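Local coordinates for protein RE68036p (Drosophila melanogaster, PDB 1SQH) that is of unknown physiological role but probably transfers acyl groups, perhaps to glycine, at residues 116-120 with 138-144; 209-213 with 255-260. One frame throughout, in Å; residues are numbered along the deposited sequence.

Interaction 1: 116-120 with 138-144; sequences IEWTQ and LAVSRGV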
ATOM      1  N   ILE A 116      -9.311  -6.396 -16.284  1.00 31.01           N
ATOM      2  CA  ILE A 116      -8.211  -5.446 -16.146  1.00 31.54           C
ATOM      3  C   ILE A 116      -8.248  -4.388 -17.246  1.00 33.21           C
ATOM      4  O   ILE A 116      -8.413  -4.703 -18.424  1.00 34.36           O
ATOM      5  CB  ILE A 116      -6.848  -6.172 -16.188  1.00 31.16           C
ATOM      6  CG1 ILE A 116      -6.716  -7.106 -14.983  1.00 30.72           C
ATOM      7  CG2 ILE A 116      -5.727  -5.165 -16.192  1.00 29.37           C
ATOM      8  CD1 ILE A 116      -5.425  -7.891 -14.946  1.00 29.99           C
ATOM      9  N   GLU A 117      -8.082  -3.130 -16.858  1.00 32.81           N
ATOM     10  CA  GLU A 117      -8.127  -2.021 -17.804  1.00 32.29           C
ATOM     11  C   GLU A 117      -6.743  -1.658 -18.350  1.00 31.77           C
ATOM     12  O   GLU A 117      -6.196  -0.593 -18.064  1.00 30.93           O
ATOM     13  CB  GLU A 117      -8.800  -0.832 -17.115  1.00 31.19           C
ATOM     14  CG  GLU A 117     -10.066  -1.263 -16.380  1.00 31.52           C
ATOM     15  CD  GLU A 117     -10.773  -0.129 -15.673  1.00 33.11           C
ATOM     16  OE1 GLU A 117     -10.121   0.903 -15.413  1.00 36.31           O
ATOM     17  OE2 GLU A 117     -11.975  -0.274 -15.355  1.00 32.59           O
ATOM     18  N   TRP A 118      -6.195  -2.569 -19.151  1.00 32.15           N
ATOM     19  CA  TRP A 118      -4.879  -2.410 -19.764  1.00 34.50           C
ATOM     20  C   TRP A 118      -4.733  -1.120 -20.538  1.00 35.19           C
ATOM     21  O   TRP A 118      -3.642  -0.565 -20.635  1.00 35.68           O
ATOM     22  CB  TRP A 118      -4.600  -3.554 -20.745  1.00 36.09           C
ATOM     23  CG  TRP A 118      -4.631  -4.917 -20.148  1.00 37.80           C
ATOM     24  CD1 TRP A 118      -5.600  -5.859 -20.308  1.00 38.36           C
ATOM     25  CD2 TRP A 118      -3.637  -5.499 -19.303  1.00 38.63           C
ATOM     26  NE1 TRP A 118      -5.271  -6.999 -19.617  1.00 38.34           N
ATOM     27  CE2 TRP A 118      -4.071  -6.804 -18.990  1.00 37.84           C
ATOM     28  CE3 TRP A 118      -2.419  -5.042 -18.777  1.00 38.80           C
ATOM     29  CZ2 TRP A 118      -3.328  -7.662 -18.173  1.00 38.14           C
ATOM     30  CZ3 TRP A 118      -1.681  -5.896 -17.964  1.00 38.40           C
ATOM     31  CH2 TRP A 118      -2.141  -7.192 -17.672  1.00 38.21           C
ATOM     32  N   THR A 119      -5.842  -0.665 -21.106  1.00 36.28           N
ATOM     33  CA  THR A 119      -5.870   0.531 -21.933  1.00 37.39           C
ATOM     34  C   THR A 119      -6.362   1.793 -21.239  1.00 37.54           C
ATOM     35  O   THR A 119      -6.235   2.897 -21.780  1.00 37.71           O
ATOM     36  CB  THR A 119      -6.745   0.254 -23.171  1.00 38.13           C
ATOM     37  OG1 THR A 119      -6.014  -0.572 -24.087  1.00 38.51           O
ATOM     38  CG2 THR A 119      -7.179   1.544 -23.849  1.00 40.13           C
ATOM     39  N   GLN A 120      -6.904   1.639 -20.037  1.00 38.10           N
ATOM     40  CA  GLN A 120      -7.450   2.779 -19.309  1.00 37.98           C
ATOM     41  C   GLN A 120      -6.608   3.294 -18.147  1.00 37.47           C
ATOM     42  O   GLN A 120      -7.152   3.782 -17.153  1.00 38.71           O
ATOM     43  CB  GLN A 120      -8.858   2.436 -18.819  1.00 38.77           C
ATOM     44  CG  GLN A 120      -9.882   2.325 -19.942  1.00 39.54           C
ATOM     45  CD  GLN A 120     -11.171   1.678 -19.488  1.00 41.46           C
ATOM     46  OE1 GLN A 120     -11.245   0.457 -19.325  1.00 41.51           O
ATOM     47  NE2 GLN A 120     -12.198   2.495 -19.268  1.00 42.01           N
ATOM     48  N   LEU A 138       2.679  -8.130 -22.098  1.00 35.84           N
ATOM     49  CA  LEU A 138       1.240  -8.328 -22.159  1.00 36.83           C
ATOM     50  C   LEU A 138       0.545  -6.984 -22.340  1.00 37.75           C
ATOM     51  O   LEU A 138      -0.315  -6.833 -23.202  1.00 38.47           O
ATOM     52  CB  LEU A 138       0.757  -9.003 -20.870  1.00 36.35           C
ATOM     53  CG  LEU A 138      -0.743  -9.214 -20.672  1.00 34.28           C
ATOM     54  CD1 LEU A 138      -1.354  -9.861 -21.914  1.00 35.54           C
ATOM     55  CD2 LEU A 138      -0.958 -10.090 -19.448  1.00 33.41           C
ATOM     56  N   ALA A 139       0.924  -6.003 -21.525  1.00 39.17           N
ATOM     57  CA  ALA A 139       0.324  -4.672 -21.613  1.00 39.97           C
ATOM     58  C   ALA A 139       0.397  -4.149 -23.041  1.00 39.68           C
ATOM     59  O   ALA A 139      -0.564  -3.570 -23.553  1.00 38.27           O
ATOM     60  CB  ALA A 139       1.041  -3.709 -20.678  1.00 40.25           C
ATOM     61  N   VAL A 140       1.549  -4.353 -23.672  1.00 40.87           N
ATOM     62  CA  VAL A 140       1.763  -3.909 -25.040  1.00 41.71           C
ATOM     63  C   VAL A 140       0.899  -4.716 -26.004  1.00 42.31           C
ATOM     64  O   VAL A 140       0.297  -4.157 -26.925  1.00 42.60           O
ATOM     65  CB  VAL A 140       3.244  -4.047 -25.441  1.00 41.62           C
ATOM     66  CG1 VAL A 140       3.434  -3.658 -26.903  1.00 41.05           C
ATOM     67  CG2 VAL A 140       4.095  -3.162 -24.545  1.00 41.26           C
ATOM     68  N   SER A 141       0.821  -6.024 -25.776  1.00 41.49           N
ATOM     69  CA  SER A 141       0.019  -6.888 -26.634  1.00 41.82           C
ATOM     70  C   SER A 141      -1.461  -6.524 -26.537  1.00 40.93           C
ATOM     71  O   SER A 141      -2.283  -7.012 -27.316  1.00 41.10           O
ATOM     72  CB  SER A 141       0.192  -8.359 -26.240  1.00 41.34           C
ATOM     73  OG  SER A 141      -0.782  -8.739 -25.282  1.00 42.91           O
ATOM     74  N   ARG A 142      -1.802  -5.669 -25.580  1.00 40.22           N
ATOM     75  CA  ARG A 142      -3.189  -5.268 -25.404  1.00 38.65           C
ATOM     76  C   ARG A 142      -3.439  -3.814 -25.750  1.00 38.66           C
ATOM     77  O   ARG A 142      -4.496  -3.271 -25.434  1.00 38.68           O
ATOM     78  CB  ARG A 142      -3.642  -5.540 -23.974  1.00 39.56           C
ATOM     79  CG  ARG A 142      -3.462  -6.985 -23.545  1.00 41.51           C
ATOM     80  CD  ARG A 142      -3.977  -7.948 -24.609  1.00 44.03           C
ATOM     81  NE  ARG A 142      -4.535  -9.157 -24.016  1.00 45.55           N
ATOM     82  CZ  ARG A 142      -5.584  -9.161 -23.199  1.00 46.65           C
ATOM     83  NH1 ARG A 142      -6.028 -10.304 -22.700  1.00 47.99           N
ATOM     84  NH2 ARG A 142      -6.194  -8.022 -22.884  1.00 47.05           N
ATOM     85  N   GLY A 143      -2.462  -3.181 -26.390  1.00 39.08           N
ATOM     86  CA  GLY A 143      -2.635  -1.797 -26.794  1.00 40.88           C
ATOM     87  C   GLY A 143      -1.846  -0.708 -26.090  1.00 41.29           C
ATOM     88  O   GLY A 143      -1.854   0.436 -26.551  1.00 41.31           O
ATOM     89  N   VAL A 144      -1.167  -1.023 -24.991  1.00 40.64           N
ATOM     90  CA  VAL A 144      -0.409   0.011 -24.287  1.00 40.11           C
ATOM     91  C   VAL A 144       0.760   0.498 -25.135  1.00 39.67           C
ATOM     92  O   VAL A 144       1.531  -0.306 -25.653  1.00 40.11           O
ATOM     93  CB  VAL A 144       0.122  -0.493 -22.937  1.00 39.56           C
ATOM     94  CG1 VAL A 144       0.870   0.626 -22.231  1.00 39.30           C
ATOM     95  CG2 VAL A 144      -1.038  -0.977 -22.081  1.00 39.89           C
TER

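Interaction 2: 209-213 with 255-260; sequences NKSLG and AMSREI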
ATOM      1  N   ASN A 209      -7.519   4.853   9.343  1.00 21.15           N
ATOM      2  CA  ASN A 209      -6.133   4.453   9.571  1.00 21.00           C
ATOM      3  C   ASN A 209      -5.479   5.398  10.572  1.00 21.14           C
ATOM      4  O   ASN A 209      -6.028   6.463  10.886  1.00 17.86           O
ATOM      5  CB  ASN A 209      -5.356   4.486   8.244  1.00 22.39           C
ATOM      6  CG  ASN A 209      -4.946   3.095   7.762  1.00 22.71           C
ATOM      7  OD1 ASN A 209      -5.538   2.085   8.156  1.00 22.01           O
ATOM      8  ND2 ASN A 209      -3.935   3.042   6.903  1.00 19.60           N
ATOM      9  N   LYS A 210      -4.315   5.017  11.089  1.00 22.02           N
ATOM     10  CA  LYS A 210      -3.606   5.905  12.009  1.00 23.66           C
ATOM     11  C   LYS A 210      -2.841   6.929  11.164  1.00 23.77           C
ATOM     12  O   LYS A 210      -2.505   6.666  10.006  1.00 21.41           O
ATOM     13  CB  LYS A 210      -2.621   5.125  12.893  1.00 24.90           C
ATOM     14  CG  LYS A 210      -3.286   4.206  13.911  1.00 26.83           C
ATOM     15  CD  LYS A 210      -2.245   3.516  14.787  1.00 29.24           C
ATOM     16  CE  LYS A 210      -2.854   2.414  15.658  1.00 29.84           C
ATOM     17  NZ  LYS A 210      -3.644   2.921  16.811  1.00 33.55           N
ATOM     18  N   SER A 211      -2.597   8.102  11.742  1.00 24.23           N
ATOM     19  CA  SER A 211      -1.866   9.166  11.064  1.00 24.75           C
ATOM     20  C   SER A 211      -1.222  10.075  12.110  1.00 25.48           C
ATOM     21  O   SER A 211      -1.583  10.030  13.288  1.00 26.62           O
ATOM     22  CB  SER A 211      -2.810   9.979  10.182  1.00 21.76           C
ATOM     23  OG  SER A 211      -3.782  10.637  10.970  1.00 21.94           O
ATOM     24  N   LEU A 212      -0.252  10.881  11.687  1.00 25.46           N
ATOM     25  CA  LEU A 212       0.419  11.797  12.599  1.00 25.35           C
ATOM     26  C   LEU A 212       0.826  13.072  11.889  1.00 26.01           C
ATOM     27  O   LEU A 212       1.366  13.037  10.786  1.00 26.74           O
ATOM     28  CB  LEU A 212       1.656  11.141  13.221  1.00 22.81           C
ATOM     29  CG  LEU A 212       1.456  10.151  14.371  1.00 23.13           C
ATOM     30  CD1 LEU A 212       2.814   9.715  14.928  1.00 20.56           C
ATOM     31  CD2 LEU A 212       0.645  10.806  15.475  1.00 21.25           C
ATOM     32  N   GLY A 213       0.560  14.203  12.528  1.00 27.40           N
ATOM     33  CA  GLY A 213       0.921  15.471  11.933  1.00 28.19           C
ATOM     34  C   GLY A 213       1.708  16.331  12.899  1.00 29.15           C
ATOM     35  O   GLY A 213       1.542  16.230  14.119  1.00 29.48           O
ATOM     36  N   ALA A 255       7.728   7.509  15.671  1.00 21.87           N
ATOM     37  CA  ALA A 255       6.464   7.566  16.394  1.00 23.28           C
ATOM     38  C   ALA A 255       5.394   6.677  15.760  1.00 25.41           C
ATOM     39  O   ALA A 255       4.761   5.862  16.447  1.00 23.69           O
ATOM     40  CB  ALA A 255       5.974   9.000  16.473  1.00 23.07           C
HETATM   41  N   MSE A 256       5.182   6.826  14.455  1.00 25.24           N
HETATM   42  CA  MSE A 256       4.184   5.998  13.790  1.00 26.55           C
HETATM   43  C   MSE A 256       4.503   4.495  13.938  1.00 25.05           C
HETATM   44  O   MSE A 256       3.601   3.689  14.166  1.00 23.52           O
HETATM   45  CB  MSE A 256       4.087   6.364  12.310  1.00 29.47           C
HETATM   46  CG  MSE A 256       2.947   5.678  11.596  1.00 35.13           C
HETATM   47 SE   MSE A 256       1.232   6.483  12.052  1.00 45.66          SE
HETATM   48  CE  MSE A 256       0.815   5.391  13.579  1.00 42.48           C
ATOM     49  N   SER A 257       5.779   4.121  13.805  1.00 23.98           N
ATOM     50  CA  SER A 257       6.179   2.712  13.932  1.00 23.39           C
ATOM     51  C   SER A 257       5.769   2.171  15.307  1.00 23.97           C
ATOM     52  O   SER A 257       5.172   1.086  15.420  1.00 20.27           O
ATOM     53  CB  SER A 257       7.693   2.558  13.740  1.00 23.81           C
ATOM     54  OG  SER A 257       8.084   2.875  12.413  1.00 23.07           O
ATOM     55  N   ARG A 258       6.095   2.935  16.346  1.00 23.99           N
ATOM     56  CA  ARG A 258       5.739   2.562  17.711  1.00 26.22           C
ATOM     57  C   ARG A 258       4.226   2.490  17.880  1.00 23.83           C
ATOM     58  O   ARG A 258       3.703   1.488  18.355  1.00 24.35           O
ATOM     59  CB  ARG A 258       6.280   3.586  18.704  1.00 27.92           C
ATOM     60  CG  ARG A 258       7.692   3.341  19.159  1.00 35.22           C
ATOM     61  CD  ARG A 258       7.711   2.664  20.519  1.00 38.04           C
ATOM     62  NE  ARG A 258       6.907   3.376  21.511  1.00 38.70           N
ATOM     63  CZ  ARG A 258       7.231   3.471  22.795  1.00 37.93           C
ATOM     64  NH1 ARG A 258       8.350   2.911  23.241  1.00 38.69           N
ATOM     65  NH2 ARG A 258       6.419   4.086  23.640  1.00 37.79           N
ATOM     66  N   GLU A 259       3.529   3.553  17.482  1.00 24.24           N
ATOM     67  CA  GLU A 259       2.077   3.597  17.639  1.00 25.30           C
ATOM     68  C   GLU A 259       1.381   2.425  16.972  1.00 23.45           C
ATOM     69  O   GLU A 259       0.491   1.814  17.563  1.00 22.23           O
ATOM     70  CB  GLU A 259       1.482   4.915  17.107  1.00 26.06           C
ATOM     71  CG  GLU A 259      -0.047   4.996  17.285  1.00 27.62           C
ATOM     72  CD  GLU A 259      -0.656   6.347  16.898  1.00 28.13           C
ATOM     73  OE1 GLU A 259      -1.887   6.400  16.692  1.00 28.20           O
ATOM     74  OE2 GLU A 259       0.074   7.359  16.808  1.00 30.31           O
ATOM     75  N   ILE A 260       1.782   2.099  15.747  1.00 22.41           N
ATOM     76  CA  ILE A 260       1.146   0.993  15.054  1.00 19.76           C
ATOM     77  C   ILE A 260       1.423  -0.322  15.761  1.00 17.28           C
ATOM     78  O   ILE A 260       0.516  -1.101  16.002  1.00 16.06           O
ATOM     79  CB  ILE A 260       1.628   0.869  13.580  1.00 21.41           C
ATOM     80  CG1 ILE A 260       1.139   2.071  12.760  1.00 21.09           C
ATOM     81  CG2 ILE A 260       1.104  -0.449  12.973  1.00 18.39           C
ATOM     82  CD1 ILE A 260       1.580   2.045  11.301  1.00 21.11           C
TER
HETATM   83  O   HOH W   1      -3.019   8.124  14.688  1.00 33.69           O

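Interaction 1: 116-120 with 138-144
Trp118 lays its indole against the C-terminal end of helix 129-141, where a Schellman motif with Gly143 as the C-prime residue turns the chain away. The tryptophan occupies the second position of a type I turn from Glu117 to Gln120, and its CG, anti to the carbonyl carbon (chi1 -59°), directs the rings at the helix. Two aliphatic groups share one indole face. Leu138 crosses the ring at about a right angle, with CG 4.2 Å from the centroid of the Trp118 six-membered ring and 25° off the normal. Arg142 sits over the five-membered ring in the same CH-pi manner, its CG 4.2 Å from the centroid of the Trp118 five-membered ring. On the opposite face, Ile116 CG2 lies 3.6 Å above the Trp118 plane, over its centre, so the indole is sandwiched between its own loop and the helix end.

The guanidinium of Arg142 departs from this face-on packing. Bends at chi2 and chi3 fold the chain so that Arg142 NH2 comes 3.4 Å from Trp118 CD1, while the guanidinium is steeply tilted, at 68° to the ring plane. Its NH1 instead makes a weak hydrogen bond to the backbone O of Glu111, near the C-terminal end of helix 104-112. Ala139 adds apolar packing, with CB 4.2 Å from Trp118 CE3, and Leu299 of strand 289-299 touches both of these side chains. Beyond the helix, Val144 CG2 stands 3.0 Å from Trp118 O.

Interaction 2: 209-213 with 255-260
Lys210 meets Glu259, and Leu212 meets Ala255, where segment 255-260 of helix 248-263 runs roughly antiparallel to strand 211-213 (147° between axes, 9.2 Å at closest approach). This is helix-on-sheet packing in an acetyltransferase-like half of the chain; the helix follows strand 234-239, as does the helix after the acyl-CoA-binding loop in GNAT enzymes.

The apolar part has two centres. Leu212 CD1 reaches Ala255 CB at 3.6 Å, and Leu212 CG lies 4.3 Å from the selenium of Met256, a selenomethionine. The Met256 chain starts out anti to its backbone N (chi1 -172°) and then bends at chi2 and chi3, which brings its end toward the strand: Met256 CE is 3.5 Å from Lys210 CB. Ile226 of the adjacent strand 222-228 touches both Leu212 and Met256.

The polar part centres on Glu259, which extends from the helix to meet Lys210 coming from the opposite direction. Much of their meeting is alongside rather than end on, with Lys210 CD 3.6 Å from Glu259 CG. The aliphatic chain already passes the carboxylate, and the bend at chi4 (-74°) leaves Lys210 NZ at 3.9 Å from Glu259 OE1, a long salt bridge. The same OE1 accepts a hydrogen bond from a water at 2.9 Å, and that water in turn accepts one from the backbone N of Ser211. Ser211 points its own side chain away from the helix, where OG bonds to Leu179 N.

Glu259 OE1 thus has two partners, one ionic and distant, the other water-mediated; the polar link is probably modest, and close fit comes from methyl, methylene and selenomethionine groups.

How the interactions relate
From the N terminus, interaction 1 comes first: the loop after helix 104-112 meets the end of helix 129-141 and the residues after it, beyond strand 123-128, with 17 residues between its segments. Interaction 2 opens only later and closes a longer excursion of 41 residues, from strand 211-216 through strands 222-228 and 234-239 into helix 248-263. The two loops are in series, neither nested nor crossed. Interaction 1 lies beside the mixed sheet; interaction 2 packs a helix on a strand of the antiparallel sheet. The centres of interactions 1 and 2 are about 38 Å apart. The chain later returns as strand 289-299, which runs next to strand 123-128 and touches interaction 1.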